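Local coordinates for protein rubber oxygenase (Streptomyces sp., PDB 5O1L) that catalyses the oxidative endo-type cleavage of the double bonds of poly(cis-1,4-isoprene) in rubber, using dioxygen and a non-covalently bound b-type heme, at residues A342-P345 / V346-R349; P369-A373 / V374-L378; T353-P356 / L357-A360; F237-R240 / K241-W245; A381-K384 / F385-F389. One frame throughout, in Å; residues are numbered along the deposited sequence. Where two conformers were deposited one is given.

Contact 1. Residues A342-P345 / V346-R349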
# COMPACT_ATOMS: atom_id res chain seq x y z
N ALA A 342 17.02 8.46 13.25
CA ALA A 342 18.25 9.11 13.68
C ALA A 342 19.00 9.75 12.48
O ALA A 342 19.06 9.14 11.38
CB ALA A 342 19.15 8.13 14.39
N LYS A 343 19.61 10.89 12.75
CA LYS A 343 20.37 11.61 11.74
C LYS A 343 21.66 10.88 11.35
O LYS A 343 22.39 10.36 12.18
CB LYS A 343 20.69 13.00 12.22
CG LYS A 343 19.43 13.89 12.22
CD LYS A 343 19.76 15.35 12.27
CE LYS A 343 18.46 16.12 12.01
NZ LYS A 343 17.40 15.75 12.99
N GLN A 344 21.89 10.80 10.03
CA GLN A 344 23.09 10.21 9.46
C GLN A 344 23.63 11.20 8.41
O GLN A 344 23.68 10.85 7.22
CB GLN A 344 22.74 8.88 8.76
CG GLN A 344 22.31 7.76 9.69
CD GLN A 344 23.33 7.26 10.75
OE1 GLN A 344 22.89 6.59 11.66
NE2 GLN A 344 24.65 7.47 10.58
N PRO A 345 24.14 12.36 8.83
CA PRO A 345 24.50 13.39 7.85
C PRO A 345 25.57 13.02 6.88
O PRO A 345 25.41 13.35 5.68
CB PRO A 345 24.93 14.60 8.67
CG PRO A 345 25.09 14.12 10.04
CD PRO A 345 24.24 12.87 10.21
N VAL A 346 26.56 12.28 7.26
CA VAL A 346 27.59 11.87 6.29
C VAL A 346 27.01 10.93 5.23
O VAL A 346 27.11 11.23 4.03
CB VAL A 346 28.79 11.22 6.96
CG1 VAL A 346 29.71 10.42 5.97
CG2 VAL A 346 29.58 12.29 7.69
N LEU A 347 26.31 9.85 5.64
CA LEU A 347 25.75 8.98 4.67
C LEU A 347 24.64 9.65 3.90
O LEU A 347 24.55 9.41 2.71
CB LEU A 347 25.16 7.75 5.35
CG LEU A 347 26.17 6.69 5.81
CD1 LEU A 347 25.48 5.71 6.79
CD2 LEU A 347 26.73 5.90 4.61
N GLU A 348 23.85 10.48 4.51
CA GLU A 348 22.79 11.16 3.74
C GLU A 348 23.35 12.08 2.64
O GLU A 348 22.80 12.15 1.54
CB GLU A 348 21.92 11.97 4.65
CG GLU A 348 20.96 11.17 5.54
CD GLU A 348 20.25 12.03 6.61
OE1 GLU A 348 20.50 11.96 7.86
OE2 GLU A 348 19.31 12.83 6.25
N ARG A 349 24.46 12.74 2.90
CA ARG A 349 25.08 13.59 1.89
C ARG A 349 25.75 12.72 0.80
O ARG A 349 25.65 13.10 -0.38
CB ARG A 349 26.13 14.49 2.55
CG ARG A 349 26.76 15.44 1.54
CD ARG A 349 27.57 16.52 2.28
NE ARG A 349 26.66 17.38 3.05
CZ ARG A 349 26.99 18.56 3.61
NH1 ARG A 349 26.07 19.27 4.27
NH2 ARG A 349 28.22 19.05 3.52

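Contact 2. Residues P369-A373 / V374-L378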
# COMPACT_ATOMS: atom_id res chain seq x y z
N PRO A 369 30.05 5.37 -12.76
CA PRO A 369 30.47 6.54 -12.07
C PRO A 369 31.37 6.20 -10.92
O PRO A 369 31.24 5.16 -10.29
CB PRO A 369 29.13 7.14 -11.57
CG PRO A 369 28.26 5.97 -11.34
CD PRO A 369 28.64 4.98 -12.42
N ALA A 370 32.28 7.11 -10.62
CA ALA A 370 33.18 6.99 -9.48
C ALA A 370 32.44 7.51 -8.28
O ALA A 370 32.19 8.69 -8.16
CB ALA A 370 34.42 7.89 -9.71
N VAL A 371 31.90 6.62 -7.48
CA VAL A 371 31.17 7.01 -6.29
C VAL A 371 31.78 6.26 -5.11
O VAL A 371 32.46 5.29 -5.28
CB VAL A 371 29.62 6.70 -6.40
CG1 VAL A 371 28.97 7.49 -7.56
CG2 VAL A 371 29.38 5.24 -6.67
N PRO A 372 31.51 6.73 -3.90
CA PRO A 372 31.96 5.98 -2.72
C PRO A 372 31.50 4.54 -2.71
O PRO A 372 30.38 4.25 -3.11
CB PRO A 372 31.25 6.73 -1.58
CG PRO A 372 31.08 8.12 -2.10
CD PRO A 372 30.73 7.93 -3.52
N ALA A 373 32.33 3.62 -2.23
CA ALA A 373 32.04 2.22 -2.20
C ALA A 373 30.76 1.90 -1.47
O ALA A 373 30.01 0.94 -1.86
CB ALA A 373 33.16 1.43 -1.54
N VAL A 374 30.44 2.66 -0.43
CA VAL A 374 29.22 2.33 0.37
C VAL A 374 27.96 2.48 -0.54
O VAL A 374 26.94 1.89 -0.25
CB VAL A 374 29.11 3.17 1.65
CG1 VAL A 374 28.93 4.67 1.34
CG2 VAL A 374 28.01 2.72 2.58
N LEU A 375 28.01 3.29 -1.59
CA LEU A 375 26.84 3.36 -2.50
C LEU A 375 26.57 2.03 -3.11
O LEU A 375 25.40 1.69 -3.23
CB LEU A 375 27.00 4.45 -3.58
CG LEU A 375 26.43 5.81 -3.21
CD1 LEU A 375 24.91 5.83 -3.29
CD2 LEU A 375 26.87 6.25 -1.83
N TRP A 376 27.58 1.35 -3.55
CA TRP A 376 27.35 0.04 -4.19
C TRP A 376 26.87 -0.95 -3.15
O TRP A 376 26.00 -1.80 -3.45
CB TRP A 376 28.60 -0.43 -4.91
CG TRP A 376 29.03 0.49 -5.98
CD1 TRP A 376 30.17 1.23 -5.95
CD2 TRP A 376 28.40 0.79 -7.21
NE1 TRP A 376 30.29 1.98 -7.08
CE2 TRP A 376 29.23 1.73 -7.89
CE3 TRP A 376 27.21 0.36 -7.83
CZ2 TRP A 376 28.93 2.22 -9.16
CZ3 TRP A 376 26.90 0.88 -9.08
CH2 TRP A 376 27.77 1.77 -9.75
N THR A 377 27.40 -0.89 -1.92
CA THR A 377 26.93 -1.73 -0.84
C THR A 377 25.46 -1.48 -0.54
O THR A 377 24.70 -2.41 -0.30
CB THR A 377 27.81 -1.43 0.43
OG1 THR A 377 29.16 -1.79 0.05
CG2 THR A 377 27.34 -2.16 1.64
N LEU A 378 25.06 -0.24 -0.48
CA LEU A 378 23.69 0.15 -0.22
C LEU A 378 22.79 -0.38 -1.33
O LEU A 378 21.75 -0.99 -1.05
CB LEU A 378 23.59 1.68 -0.16
CG LEU A 378 22.13 2.21 -0.12
CD1 LEU A 378 21.36 1.76 1.13
CD2 LEU A 378 22.18 3.72 -0.19
O HOH W 1 32.34 3.82 -8.25

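Contact 3. Residues T353-P356 / L357-A360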
# COMPACT_ATOMS: atom_id res chain seq x y z
N THR A 353 24.32 12.97 -3.15
CA THR A 353 25.23 13.29 -4.23
C THR A 353 25.40 12.17 -5.22
O THR A 353 25.66 12.44 -6.41
CB THR A 353 26.57 13.92 -3.80
OG1 THR A 353 27.37 13.01 -3.12
CG2 THR A 353 26.28 15.01 -2.86
N ALA A 354 25.31 10.91 -4.80
CA ALA A 354 25.69 9.83 -5.69
C ALA A 354 24.57 8.88 -6.07
O ALA A 354 24.68 8.20 -7.09
CB ALA A 354 26.82 9.01 -5.09
N TRP A 355 23.49 8.81 -5.31
CA TRP A 355 22.42 7.89 -5.70
C TRP A 355 21.87 8.22 -7.09
O TRP A 355 21.67 7.29 -7.86
CB TRP A 355 21.27 7.87 -4.67
CG TRP A 355 20.12 6.93 -4.99
CD1 TRP A 355 18.81 7.26 -5.35
CD2 TRP A 355 20.17 5.51 -4.90
NE1 TRP A 355 18.13 6.11 -5.52
CE2 TRP A 355 18.90 5.02 -5.21
CE3 TRP A 355 21.15 4.61 -4.54
CZ2 TRP A 355 18.60 3.66 -5.22
CZ3 TRP A 355 20.85 3.20 -4.55
CH2 TRP A 355 19.60 2.77 -4.93
N PRO A 356 21.73 9.51 -7.44
CA PRO A 356 21.23 9.76 -8.83
C PRO A 356 22.23 9.30 -9.88
O PRO A 356 21.82 9.04 -11.01
CB PRO A 356 21.03 11.26 -8.85
CG PRO A 356 20.97 11.71 -7.44
CD PRO A 356 21.70 10.71 -6.60
N LEU A 357 23.51 9.19 -9.55
CA LEU A 357 24.50 8.67 -10.50
C LEU A 357 24.34 7.20 -10.68
O LEU A 357 24.47 6.70 -11.80
CB LEU A 357 25.94 9.02 -10.09
CG LEU A 357 26.20 10.52 -9.92
CD1 LEU A 357 27.53 10.69 -9.25
CD2 LEU A 357 26.11 11.13 -11.31
N LEU A 358 24.06 6.50 -9.59
CA LEU A 358 23.83 5.05 -9.70
C LEU A 358 22.60 4.83 -10.54
O LEU A 358 22.56 3.96 -11.39
CB LEU A 358 23.63 4.45 -8.35
CG LEU A 358 24.90 3.82 -7.76
CD1 LEU A 358 25.86 4.87 -7.37
CD2 LEU A 358 24.63 2.86 -6.59
N VAL A 359 21.55 5.64 -10.31
CA VAL A 359 20.34 5.48 -11.09
C VAL A 359 20.62 5.72 -12.58
O VAL A 359 20.21 4.94 -13.45
CB VAL A 359 19.23 6.41 -10.56
CG1 VAL A 359 18.03 6.35 -11.48
CG2 VAL A 359 18.86 5.94 -9.11
N ALA A 360 21.31 6.83 -12.89
CA ALA A 360 21.63 7.09 -14.28
C ALA A 360 22.44 6.00 -14.93
O ALA A 360 22.28 5.67 -16.07
CB ALA A 360 22.32 8.42 -14.41

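Contact 4. Residues F237-R240 / K241-W245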
# COMPACT_ATOMS: atom_id res chain seq x y z
N PHE A 237 3.25 8.60 -4.12
CA PHE A 237 4.59 8.75 -3.56
C PHE A 237 5.65 8.05 -4.37
O PHE A 237 6.69 8.65 -4.72
CB PHE A 237 4.59 8.15 -2.12
CG PHE A 237 5.97 8.00 -1.51
CD1 PHE A 237 6.63 9.06 -1.10
CD2 PHE A 237 6.51 6.74 -1.39
CE1 PHE A 237 7.94 8.90 -0.47
CE2 PHE A 237 7.77 6.55 -0.84
CZ PHE A 237 8.44 7.64 -0.37
N VAL A 238 5.44 6.81 -4.75
CA VAL A 238 6.46 6.08 -5.49
C VAL A 238 6.72 6.72 -6.80
O VAL A 238 7.91 6.83 -7.20
CB VAL A 238 6.05 4.59 -5.64
CG1 VAL A 238 6.94 3.84 -6.61
CG2 VAL A 238 6.10 3.97 -4.33
N MET A 239 5.69 7.12 -7.54
CA MET A 239 5.93 7.79 -8.85
C MET A 239 6.71 9.06 -8.63
O MET A 239 7.65 9.34 -9.43
CB MET A 239 4.61 8.02 -9.59
CG MET A 239 4.80 8.63 -10.94
SD MET A 239 5.87 7.66 -12.05
CE MET A 239 4.92 6.14 -12.22
N ARG A 240 6.35 9.86 -7.64
CA ARG A 240 7.08 11.10 -7.40
C ARG A 240 8.54 10.83 -7.14
O ARG A 240 9.44 11.52 -7.71
CB ARG A 240 6.49 11.92 -6.28
CG ARG A 240 7.27 13.18 -5.93
CD ARG A 240 6.58 13.98 -4.81
NE ARG A 240 6.47 13.31 -3.49
CZ ARG A 240 7.39 13.22 -2.54
NH1 ARG A 240 8.62 13.71 -2.67
NH2 ARG A 240 7.09 12.59 -1.42
N LYS A 241 8.83 9.89 -6.30
CA LYS A 241 10.24 9.62 -5.96
C LYS A 241 10.99 9.04 -7.13
O LYS A 241 12.17 9.46 -7.37
CB LYS A 241 10.32 8.68 -4.79
CG LYS A 241 9.84 9.22 -3.49
CD LYS A 241 10.43 10.56 -3.08
CE LYS A 241 11.96 10.53 -3.01
NZ LYS A 241 12.44 11.83 -2.45
N MET A 242 10.41 8.16 -7.93
CA MET A 242 11.13 7.59 -9.07
C MET A 242 11.53 8.73 -10.00
O MET A 242 12.67 8.77 -10.53
CB MET A 242 10.34 6.54 -9.81
CG MET A 242 10.34 5.29 -8.97
SD MET A 242 9.76 3.87 -9.93
CE MET A 242 8.30 4.47 -10.37
N LYS A 243 10.61 9.64 -10.28
CA LYS A 243 10.87 10.73 -11.21
C LYS A 243 11.95 11.59 -10.60
O LYS A 243 12.89 11.98 -11.36
CB LYS A 243 9.61 11.50 -11.60
CG LYS A 243 8.72 10.67 -12.48
CD LYS A 243 7.38 11.30 -12.80
CE LYS A 243 6.79 10.76 -14.06
NZ LYS A 243 5.48 11.43 -14.28
N GLN A 244 11.89 11.90 -9.31
CA GLN A 244 12.88 12.79 -8.68
C GLN A 244 14.27 12.18 -8.79
O GLN A 244 15.26 12.90 -9.01
CB GLN A 244 12.57 13.03 -7.21
CG GLN A 244 13.46 14.05 -6.52
CD GLN A 244 13.21 14.11 -5.01
OE1 GLN A 244 12.25 13.52 -4.48
NE2 GLN A 244 14.11 14.76 -4.29
N TRP A 245 14.39 10.88 -8.65
CA TRP A 245 15.68 10.16 -8.73
C TRP A 245 16.21 10.01 -10.11
O TRP A 245 17.36 9.54 -10.25
CB TRP A 245 15.52 8.75 -8.12
CG TRP A 245 15.34 8.69 -6.64
CD1 TRP A 245 15.49 9.68 -5.75
CD2 TRP A 245 15.03 7.54 -5.90
NE1 TRP A 245 15.25 9.22 -4.50
CE2 TRP A 245 14.99 7.89 -4.56
CE3 TRP A 245 14.76 6.22 -6.24
CZ2 TRP A 245 14.70 6.93 -3.54
CZ3 TRP A 245 14.48 5.29 -5.26
CH2 TRP A 245 14.49 5.66 -3.92
O HOH W 2 10.49 12.95 -0.13

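Contact 5. Residues A381-K384 / F385-F389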
# COMPACT_ATOMS: atom_id res chain seq x y z
N ALA A 381 22.34 -4.06 -0.87
CA ALA A 381 21.48 -4.33 0.30
C ALA A 381 20.00 -4.05 -0.05
O ALA A 381 19.12 -4.87 0.34
CB ALA A 381 21.94 -3.54 1.46
N LEU A 382 19.74 -2.99 -0.77
CA LEU A 382 18.35 -2.73 -1.22
C LEU A 382 17.89 -3.84 -2.15
O LEU A 382 16.71 -4.25 -2.04
CB LEU A 382 18.27 -1.36 -1.88
CG LEU A 382 18.50 -0.22 -0.92
CD1 LEU A 382 18.64 1.09 -1.70
CD2 LEU A 382 17.35 -0.11 0.09
N ARG A 383 18.70 -4.29 -3.05
CA ARG A 383 18.29 -5.35 -3.99
C ARG A 383 17.96 -6.62 -3.21
O ARG A 383 16.92 -7.23 -3.46
CB ARG A 383 19.41 -5.62 -4.97
CG ARG A 383 19.01 -6.55 -6.09
CD ARG A 383 20.16 -7.05 -6.91
NE ARG A 383 20.96 -7.95 -6.12
CZ ARG A 383 20.83 -9.24 -6.05
NH1 ARG A 383 21.64 -9.94 -5.30
NH2 ARG A 383 19.87 -9.86 -6.76
N LYS A 384 18.79 -6.98 -2.22
CA LYS A 384 18.52 -8.20 -1.46
C LYS A 384 17.25 -7.99 -0.62
O LYS A 384 16.43 -8.96 -0.47
CB LYS A 384 19.69 -8.53 -0.53
CG LYS A 384 20.91 -9.05 -1.25
CD LYS A 384 21.82 -9.69 -0.24
CE LYS A 384 23.02 -10.37 -0.90
NZ LYS A 384 24.18 -9.48 -1.08
N PHE A 385 17.04 -6.83 -0.06
CA PHE A 385 15.79 -6.51 0.66
C PHE A 385 14.57 -6.74 -0.24
O PHE A 385 13.59 -7.39 0.20
CB PHE A 385 15.86 -5.05 1.16
CG PHE A 385 14.61 -4.46 1.66
CD1 PHE A 385 14.18 -4.75 2.93
CD2 PHE A 385 13.83 -3.64 0.88
CE1 PHE A 385 12.98 -4.23 3.42
CE2 PHE A 385 12.70 -3.06 1.38
CZ PHE A 385 12.27 -3.37 2.62
N VAL A 386 14.58 -6.23 -1.44
CA VAL A 386 13.45 -6.38 -2.33
C VAL A 386 13.20 -7.87 -2.63
O VAL A 386 12.04 -8.31 -2.62
CB VAL A 386 13.63 -5.51 -3.61
CG1 VAL A 386 12.45 -5.82 -4.54
CG2 VAL A 386 13.60 -4.04 -3.19
N LEU A 387 14.25 -8.63 -2.90
CA LEU A 387 14.10 -10.05 -3.16
C LEU A 387 13.53 -10.76 -1.98
O LEU A 387 12.65 -11.65 -2.15
CB LEU A 387 15.44 -10.63 -3.56
CG LEU A 387 16.01 -10.22 -4.87
CD1 LEU A 387 17.39 -10.88 -4.93
CD2 LEU A 387 15.16 -10.62 -6.10
N LEU A 388 13.93 -10.39 -0.78
CA LEU A 388 13.38 -11.02 0.41
C LEU A 388 11.89 -10.68 0.56
O LEU A 388 11.10 -11.56 0.93
CB LEU A 388 14.16 -10.70 1.65
CG LEU A 388 15.55 -11.34 1.66
CD1 LEU A 388 16.46 -10.72 2.72
CD2 LEU A 388 15.53 -12.89 1.83
N PHE A 389 11.48 -9.45 0.27
CA PHE A 389 10.06 -9.09 0.34
C PHE A 389 9.27 -9.72 -0.77
O PHE A 389 8.11 -10.04 -0.54
CB PHE A 389 9.90 -7.57 0.35
CG PHE A 389 9.89 -6.95 1.71
CD1 PHE A 389 10.61 -7.50 2.77
CD2 PHE A 389 9.18 -5.77 1.92
CE1 PHE A 389 10.56 -6.94 4.03
CE2 PHE A 389 9.16 -5.19 3.19
CZ PHE A 389 9.86 -5.78 4.24

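Contact 1. Residues A342-P345 / V346-R349
Glu348 folds its side chain back over Gln344, the N-cap residue of helix 345-362, and binds the backbone on both sides of that residue's CA. Followed outward, its CB lies 3.3 Å from Gln344 O and its CG, set beside the backbone N of Glu348 by chi1 of -73°, lies 3.2 Å from Gln344 O. From CG the chain runs extended, carrying CD past the same carbonyl. At the tip OE1 accepts the backbone N-H of Gln344 at 2.8 Å, with an N-H...O angle of 158° and the donor nearly in line with the carboxylate C-O bond. The main chain returns the grip: Glu348 N donates to Gln344 O at 2.7 Å, closing the first helical turn, and Arg349 N follows with Pro345 O at 3.0 Å. A side chain reaching back to the N-cap N-H recalls half of a capping box, but here the acceptor sits four residues on, so the box proper is not made. OE1 also forms a salt bridge with Arg328. With an alanine here, Gln344 N would probably lose its carboxylate acceptor and Arg328 its opposite charge. Lys343 turns its amine to a salt bridge with Asp337 of helix 333-339, while Gln344 and Leu347 rest on Ala325, which ties this surface cap to helix 320-331.

Contact 2. Residues P369-A373 / V374-L378
Val371 pushes its CG2 methyl into the notch between Leu375 and the indole of Trp376, where an extended, proline-bearing loop enters the first turn of helix 373-393. The methyl is close on the indole side: CG2 is 3.4 Å from Trp376 NE1 and 4.0 Å from Leu375 CB, and it meets the indole obliquely, the two side chains crossing at about a right angle. A chi1 of -62° turns this methyl between the backbone N and carbonyl of Val371. The next bump is smaller. Pro372 CB is 4.3 Å from Val374 CG1 and nearly as close to Leu375 CD2, so Pro372 rests loosely, by CB, on one branch of each. Leu375 N closes that turn on Pro372 O at 3.0 Å, and Thr377 N adds a straighter bond to Ala373 O. The same Val371 CG2 also touches Leu358 of helix 345-362, while CG1 packs on Ala354. A leucine in place of Trp376 would probably open a gap beside Val371 CG2 and leave the bound water without its indole donor. That water accepts from Trp376 NE1 at 3.0 Å in the plane of the ring, accepts from Val371 N at 2.9 Å, and donates to Pro369 O at 2.7 Å.

Contact 3. Residues T353-P356 / L357-A360
Trp355 and Val359 are brought together by their first torsions: chi1 of -180° sets Trp355 CG anti to its backbone N, and chi1 of 173° does the same for Val359 CG1, which leaves Val359 CG2 beside its own N, facing the indole. CG2 lies over one face of the ring, 3.9 Å from the centroid of the five-membered ring of Trp355 and 21° off its normal, a CH-pi contact shifted toward the rim. Its nearest ring atom is Trp355 NE1, 3.7 Å away. Leu358 meets the same indole obliquely from the six-membered end, CD2 to Trp355 CZ3 4.3 Å, while its CD1 is 3.5 Å from Ala354 O. Together these groups occupy a proline kink inside helix 345-362: Pro356 has no N-H to give to the turn before. Downstream of it the helical bonds resume. Ala354 O takes Leu358 N at 3.1 Å, nearly in line with the carbonyl, and Leu357 N weakly; Trp355 O takes Val359 N at 3.0 Å, and Pro356 O takes Ala360 N at 2.9 Å. The indole is further enclosed by Trp245 and Phe326, both edge-to-face with it, and by Leu382 of helix 373-393. Tyr129 of helix 127-142 touches Trp355 and Val359 alike, while Leu358 leans on Trp376 and Glu379.

Contact 4. Residues F237-R240 / K241-W245
Lys241 sets its CG over one face of the Phe237 ring, 3.9 Å from the ring centroid and 25° off the normal, a CH-pi contact offset toward the rim. Bends at chi2 (-51°) and chi3 (-57°) then carry the chain past Arg240, whose guanidinium has Lys241 CD over one face. Lys241 NZ donates to Thr330 O of helix 320-331 and, at 3.2 Å, to water 2; NZ also donates to Gln244 OE1 at 2.6 Å, from above the amide plane, though Gln244 was modelled in two conformers and this bond holds for the one described. Water 2 accepts from Arg240 NH1 as well, in the plane of the guanidinium, and so stands between two cationic groups whose NH1 and NZ are 4.3 Å apart. The backbone is satisfied in the regular helical way: Lys241 N on Phe237 O at 2.9 Å, Met242 N on Val238 O, Lys243 N on Met239 O and Gln244 N on Arg240 O. The Phe237-Lys241 pair follows the same i to i+4 spacing, and Phe237 packs on helices 127-142 and 320-331. On another flank of helix 224-244, Met239 SD lies 3.8 Å from Lys243 CE, and Met242 CE packs on Val238 CG1. Thr330 O, and Gln244 OE1 in this conformer, would be expected to steady the positive charge of NZ, and the shared water probably eases the closeness of Arg240.

Contact 5. Residues A381-K384 / F385-F389
Arg383 and Leu387 meet through their side chains across the two segments, but the backbone bonds set the frame. Phe385 N donates to Ala381 O at 2.9 Å, and Val386 N, Leu387 N and Leu388 N do likewise to Leu382 O, Arg383 O and Lys384 O. With N-H...O angles between 155° and 165°, they describe an unbroken alpha helix. The aliphatic groups of 385-389 lie against carbonyl oxygens of the turn before: Val386 CG2 is 3.3 Å from Leu382 O, and Leu388 CG is equally near Lys384 O. The ring of Phe385 has Leu382 O at its edge, near its plane. Within 385-389 the aromatic pair adds a face contact, Phe385 CE1 standing 3.6 Å above the ring plane of Phe389. The polar ends lie on the outer side. A bend at chi3 (69°) turns the Arg383 guanidinium so that NH2 comes within 3.2 Å of Leu387 CD1, a snug and oblique approach, while NE forms a salt bridge with Glu380. Lys384 NZ binds the other oxygen of that carboxylate, so one acid one turn back serves two cations. Inward, Leu382 and Phe385 pack on Leu136 of helix 127-142, Val386 on Tyr173, and Phe389 makes a cation-pi contact with Arg170. Charged groups on one side and buried Leu382, Phe385, Val386 and Phe389 on another are broadly the pattern of an amphipathic helix, with Leu387 an apolar residue on the exposed side, built into an all-helical fold.

How the contacts relate
Along the chain the order is contact 4, contact 1, contact 3, contact 2, contact 5. Contact 4 lies at the end of helix 224-244; contacts 1 and 2 sit where loops enter helices 345-362 and 373-393, and contacts 3 and 5 lie further along those helices. Contacts 2 and 3 are the nearest pair, centres 9 Å apart, and mesh directly. Contacts 3 and 4 are 14 Å apart between centres, contacts 1 and 5 22 Å. Through Trp355 of contact 3, one indole touches both the end region of helix 224-244 and helix 373-393. Contact 1 touches contact 2 through Leu347 and Val374. All five lie away from the annotated heme site and show how the helices of this oxygenase are knit together.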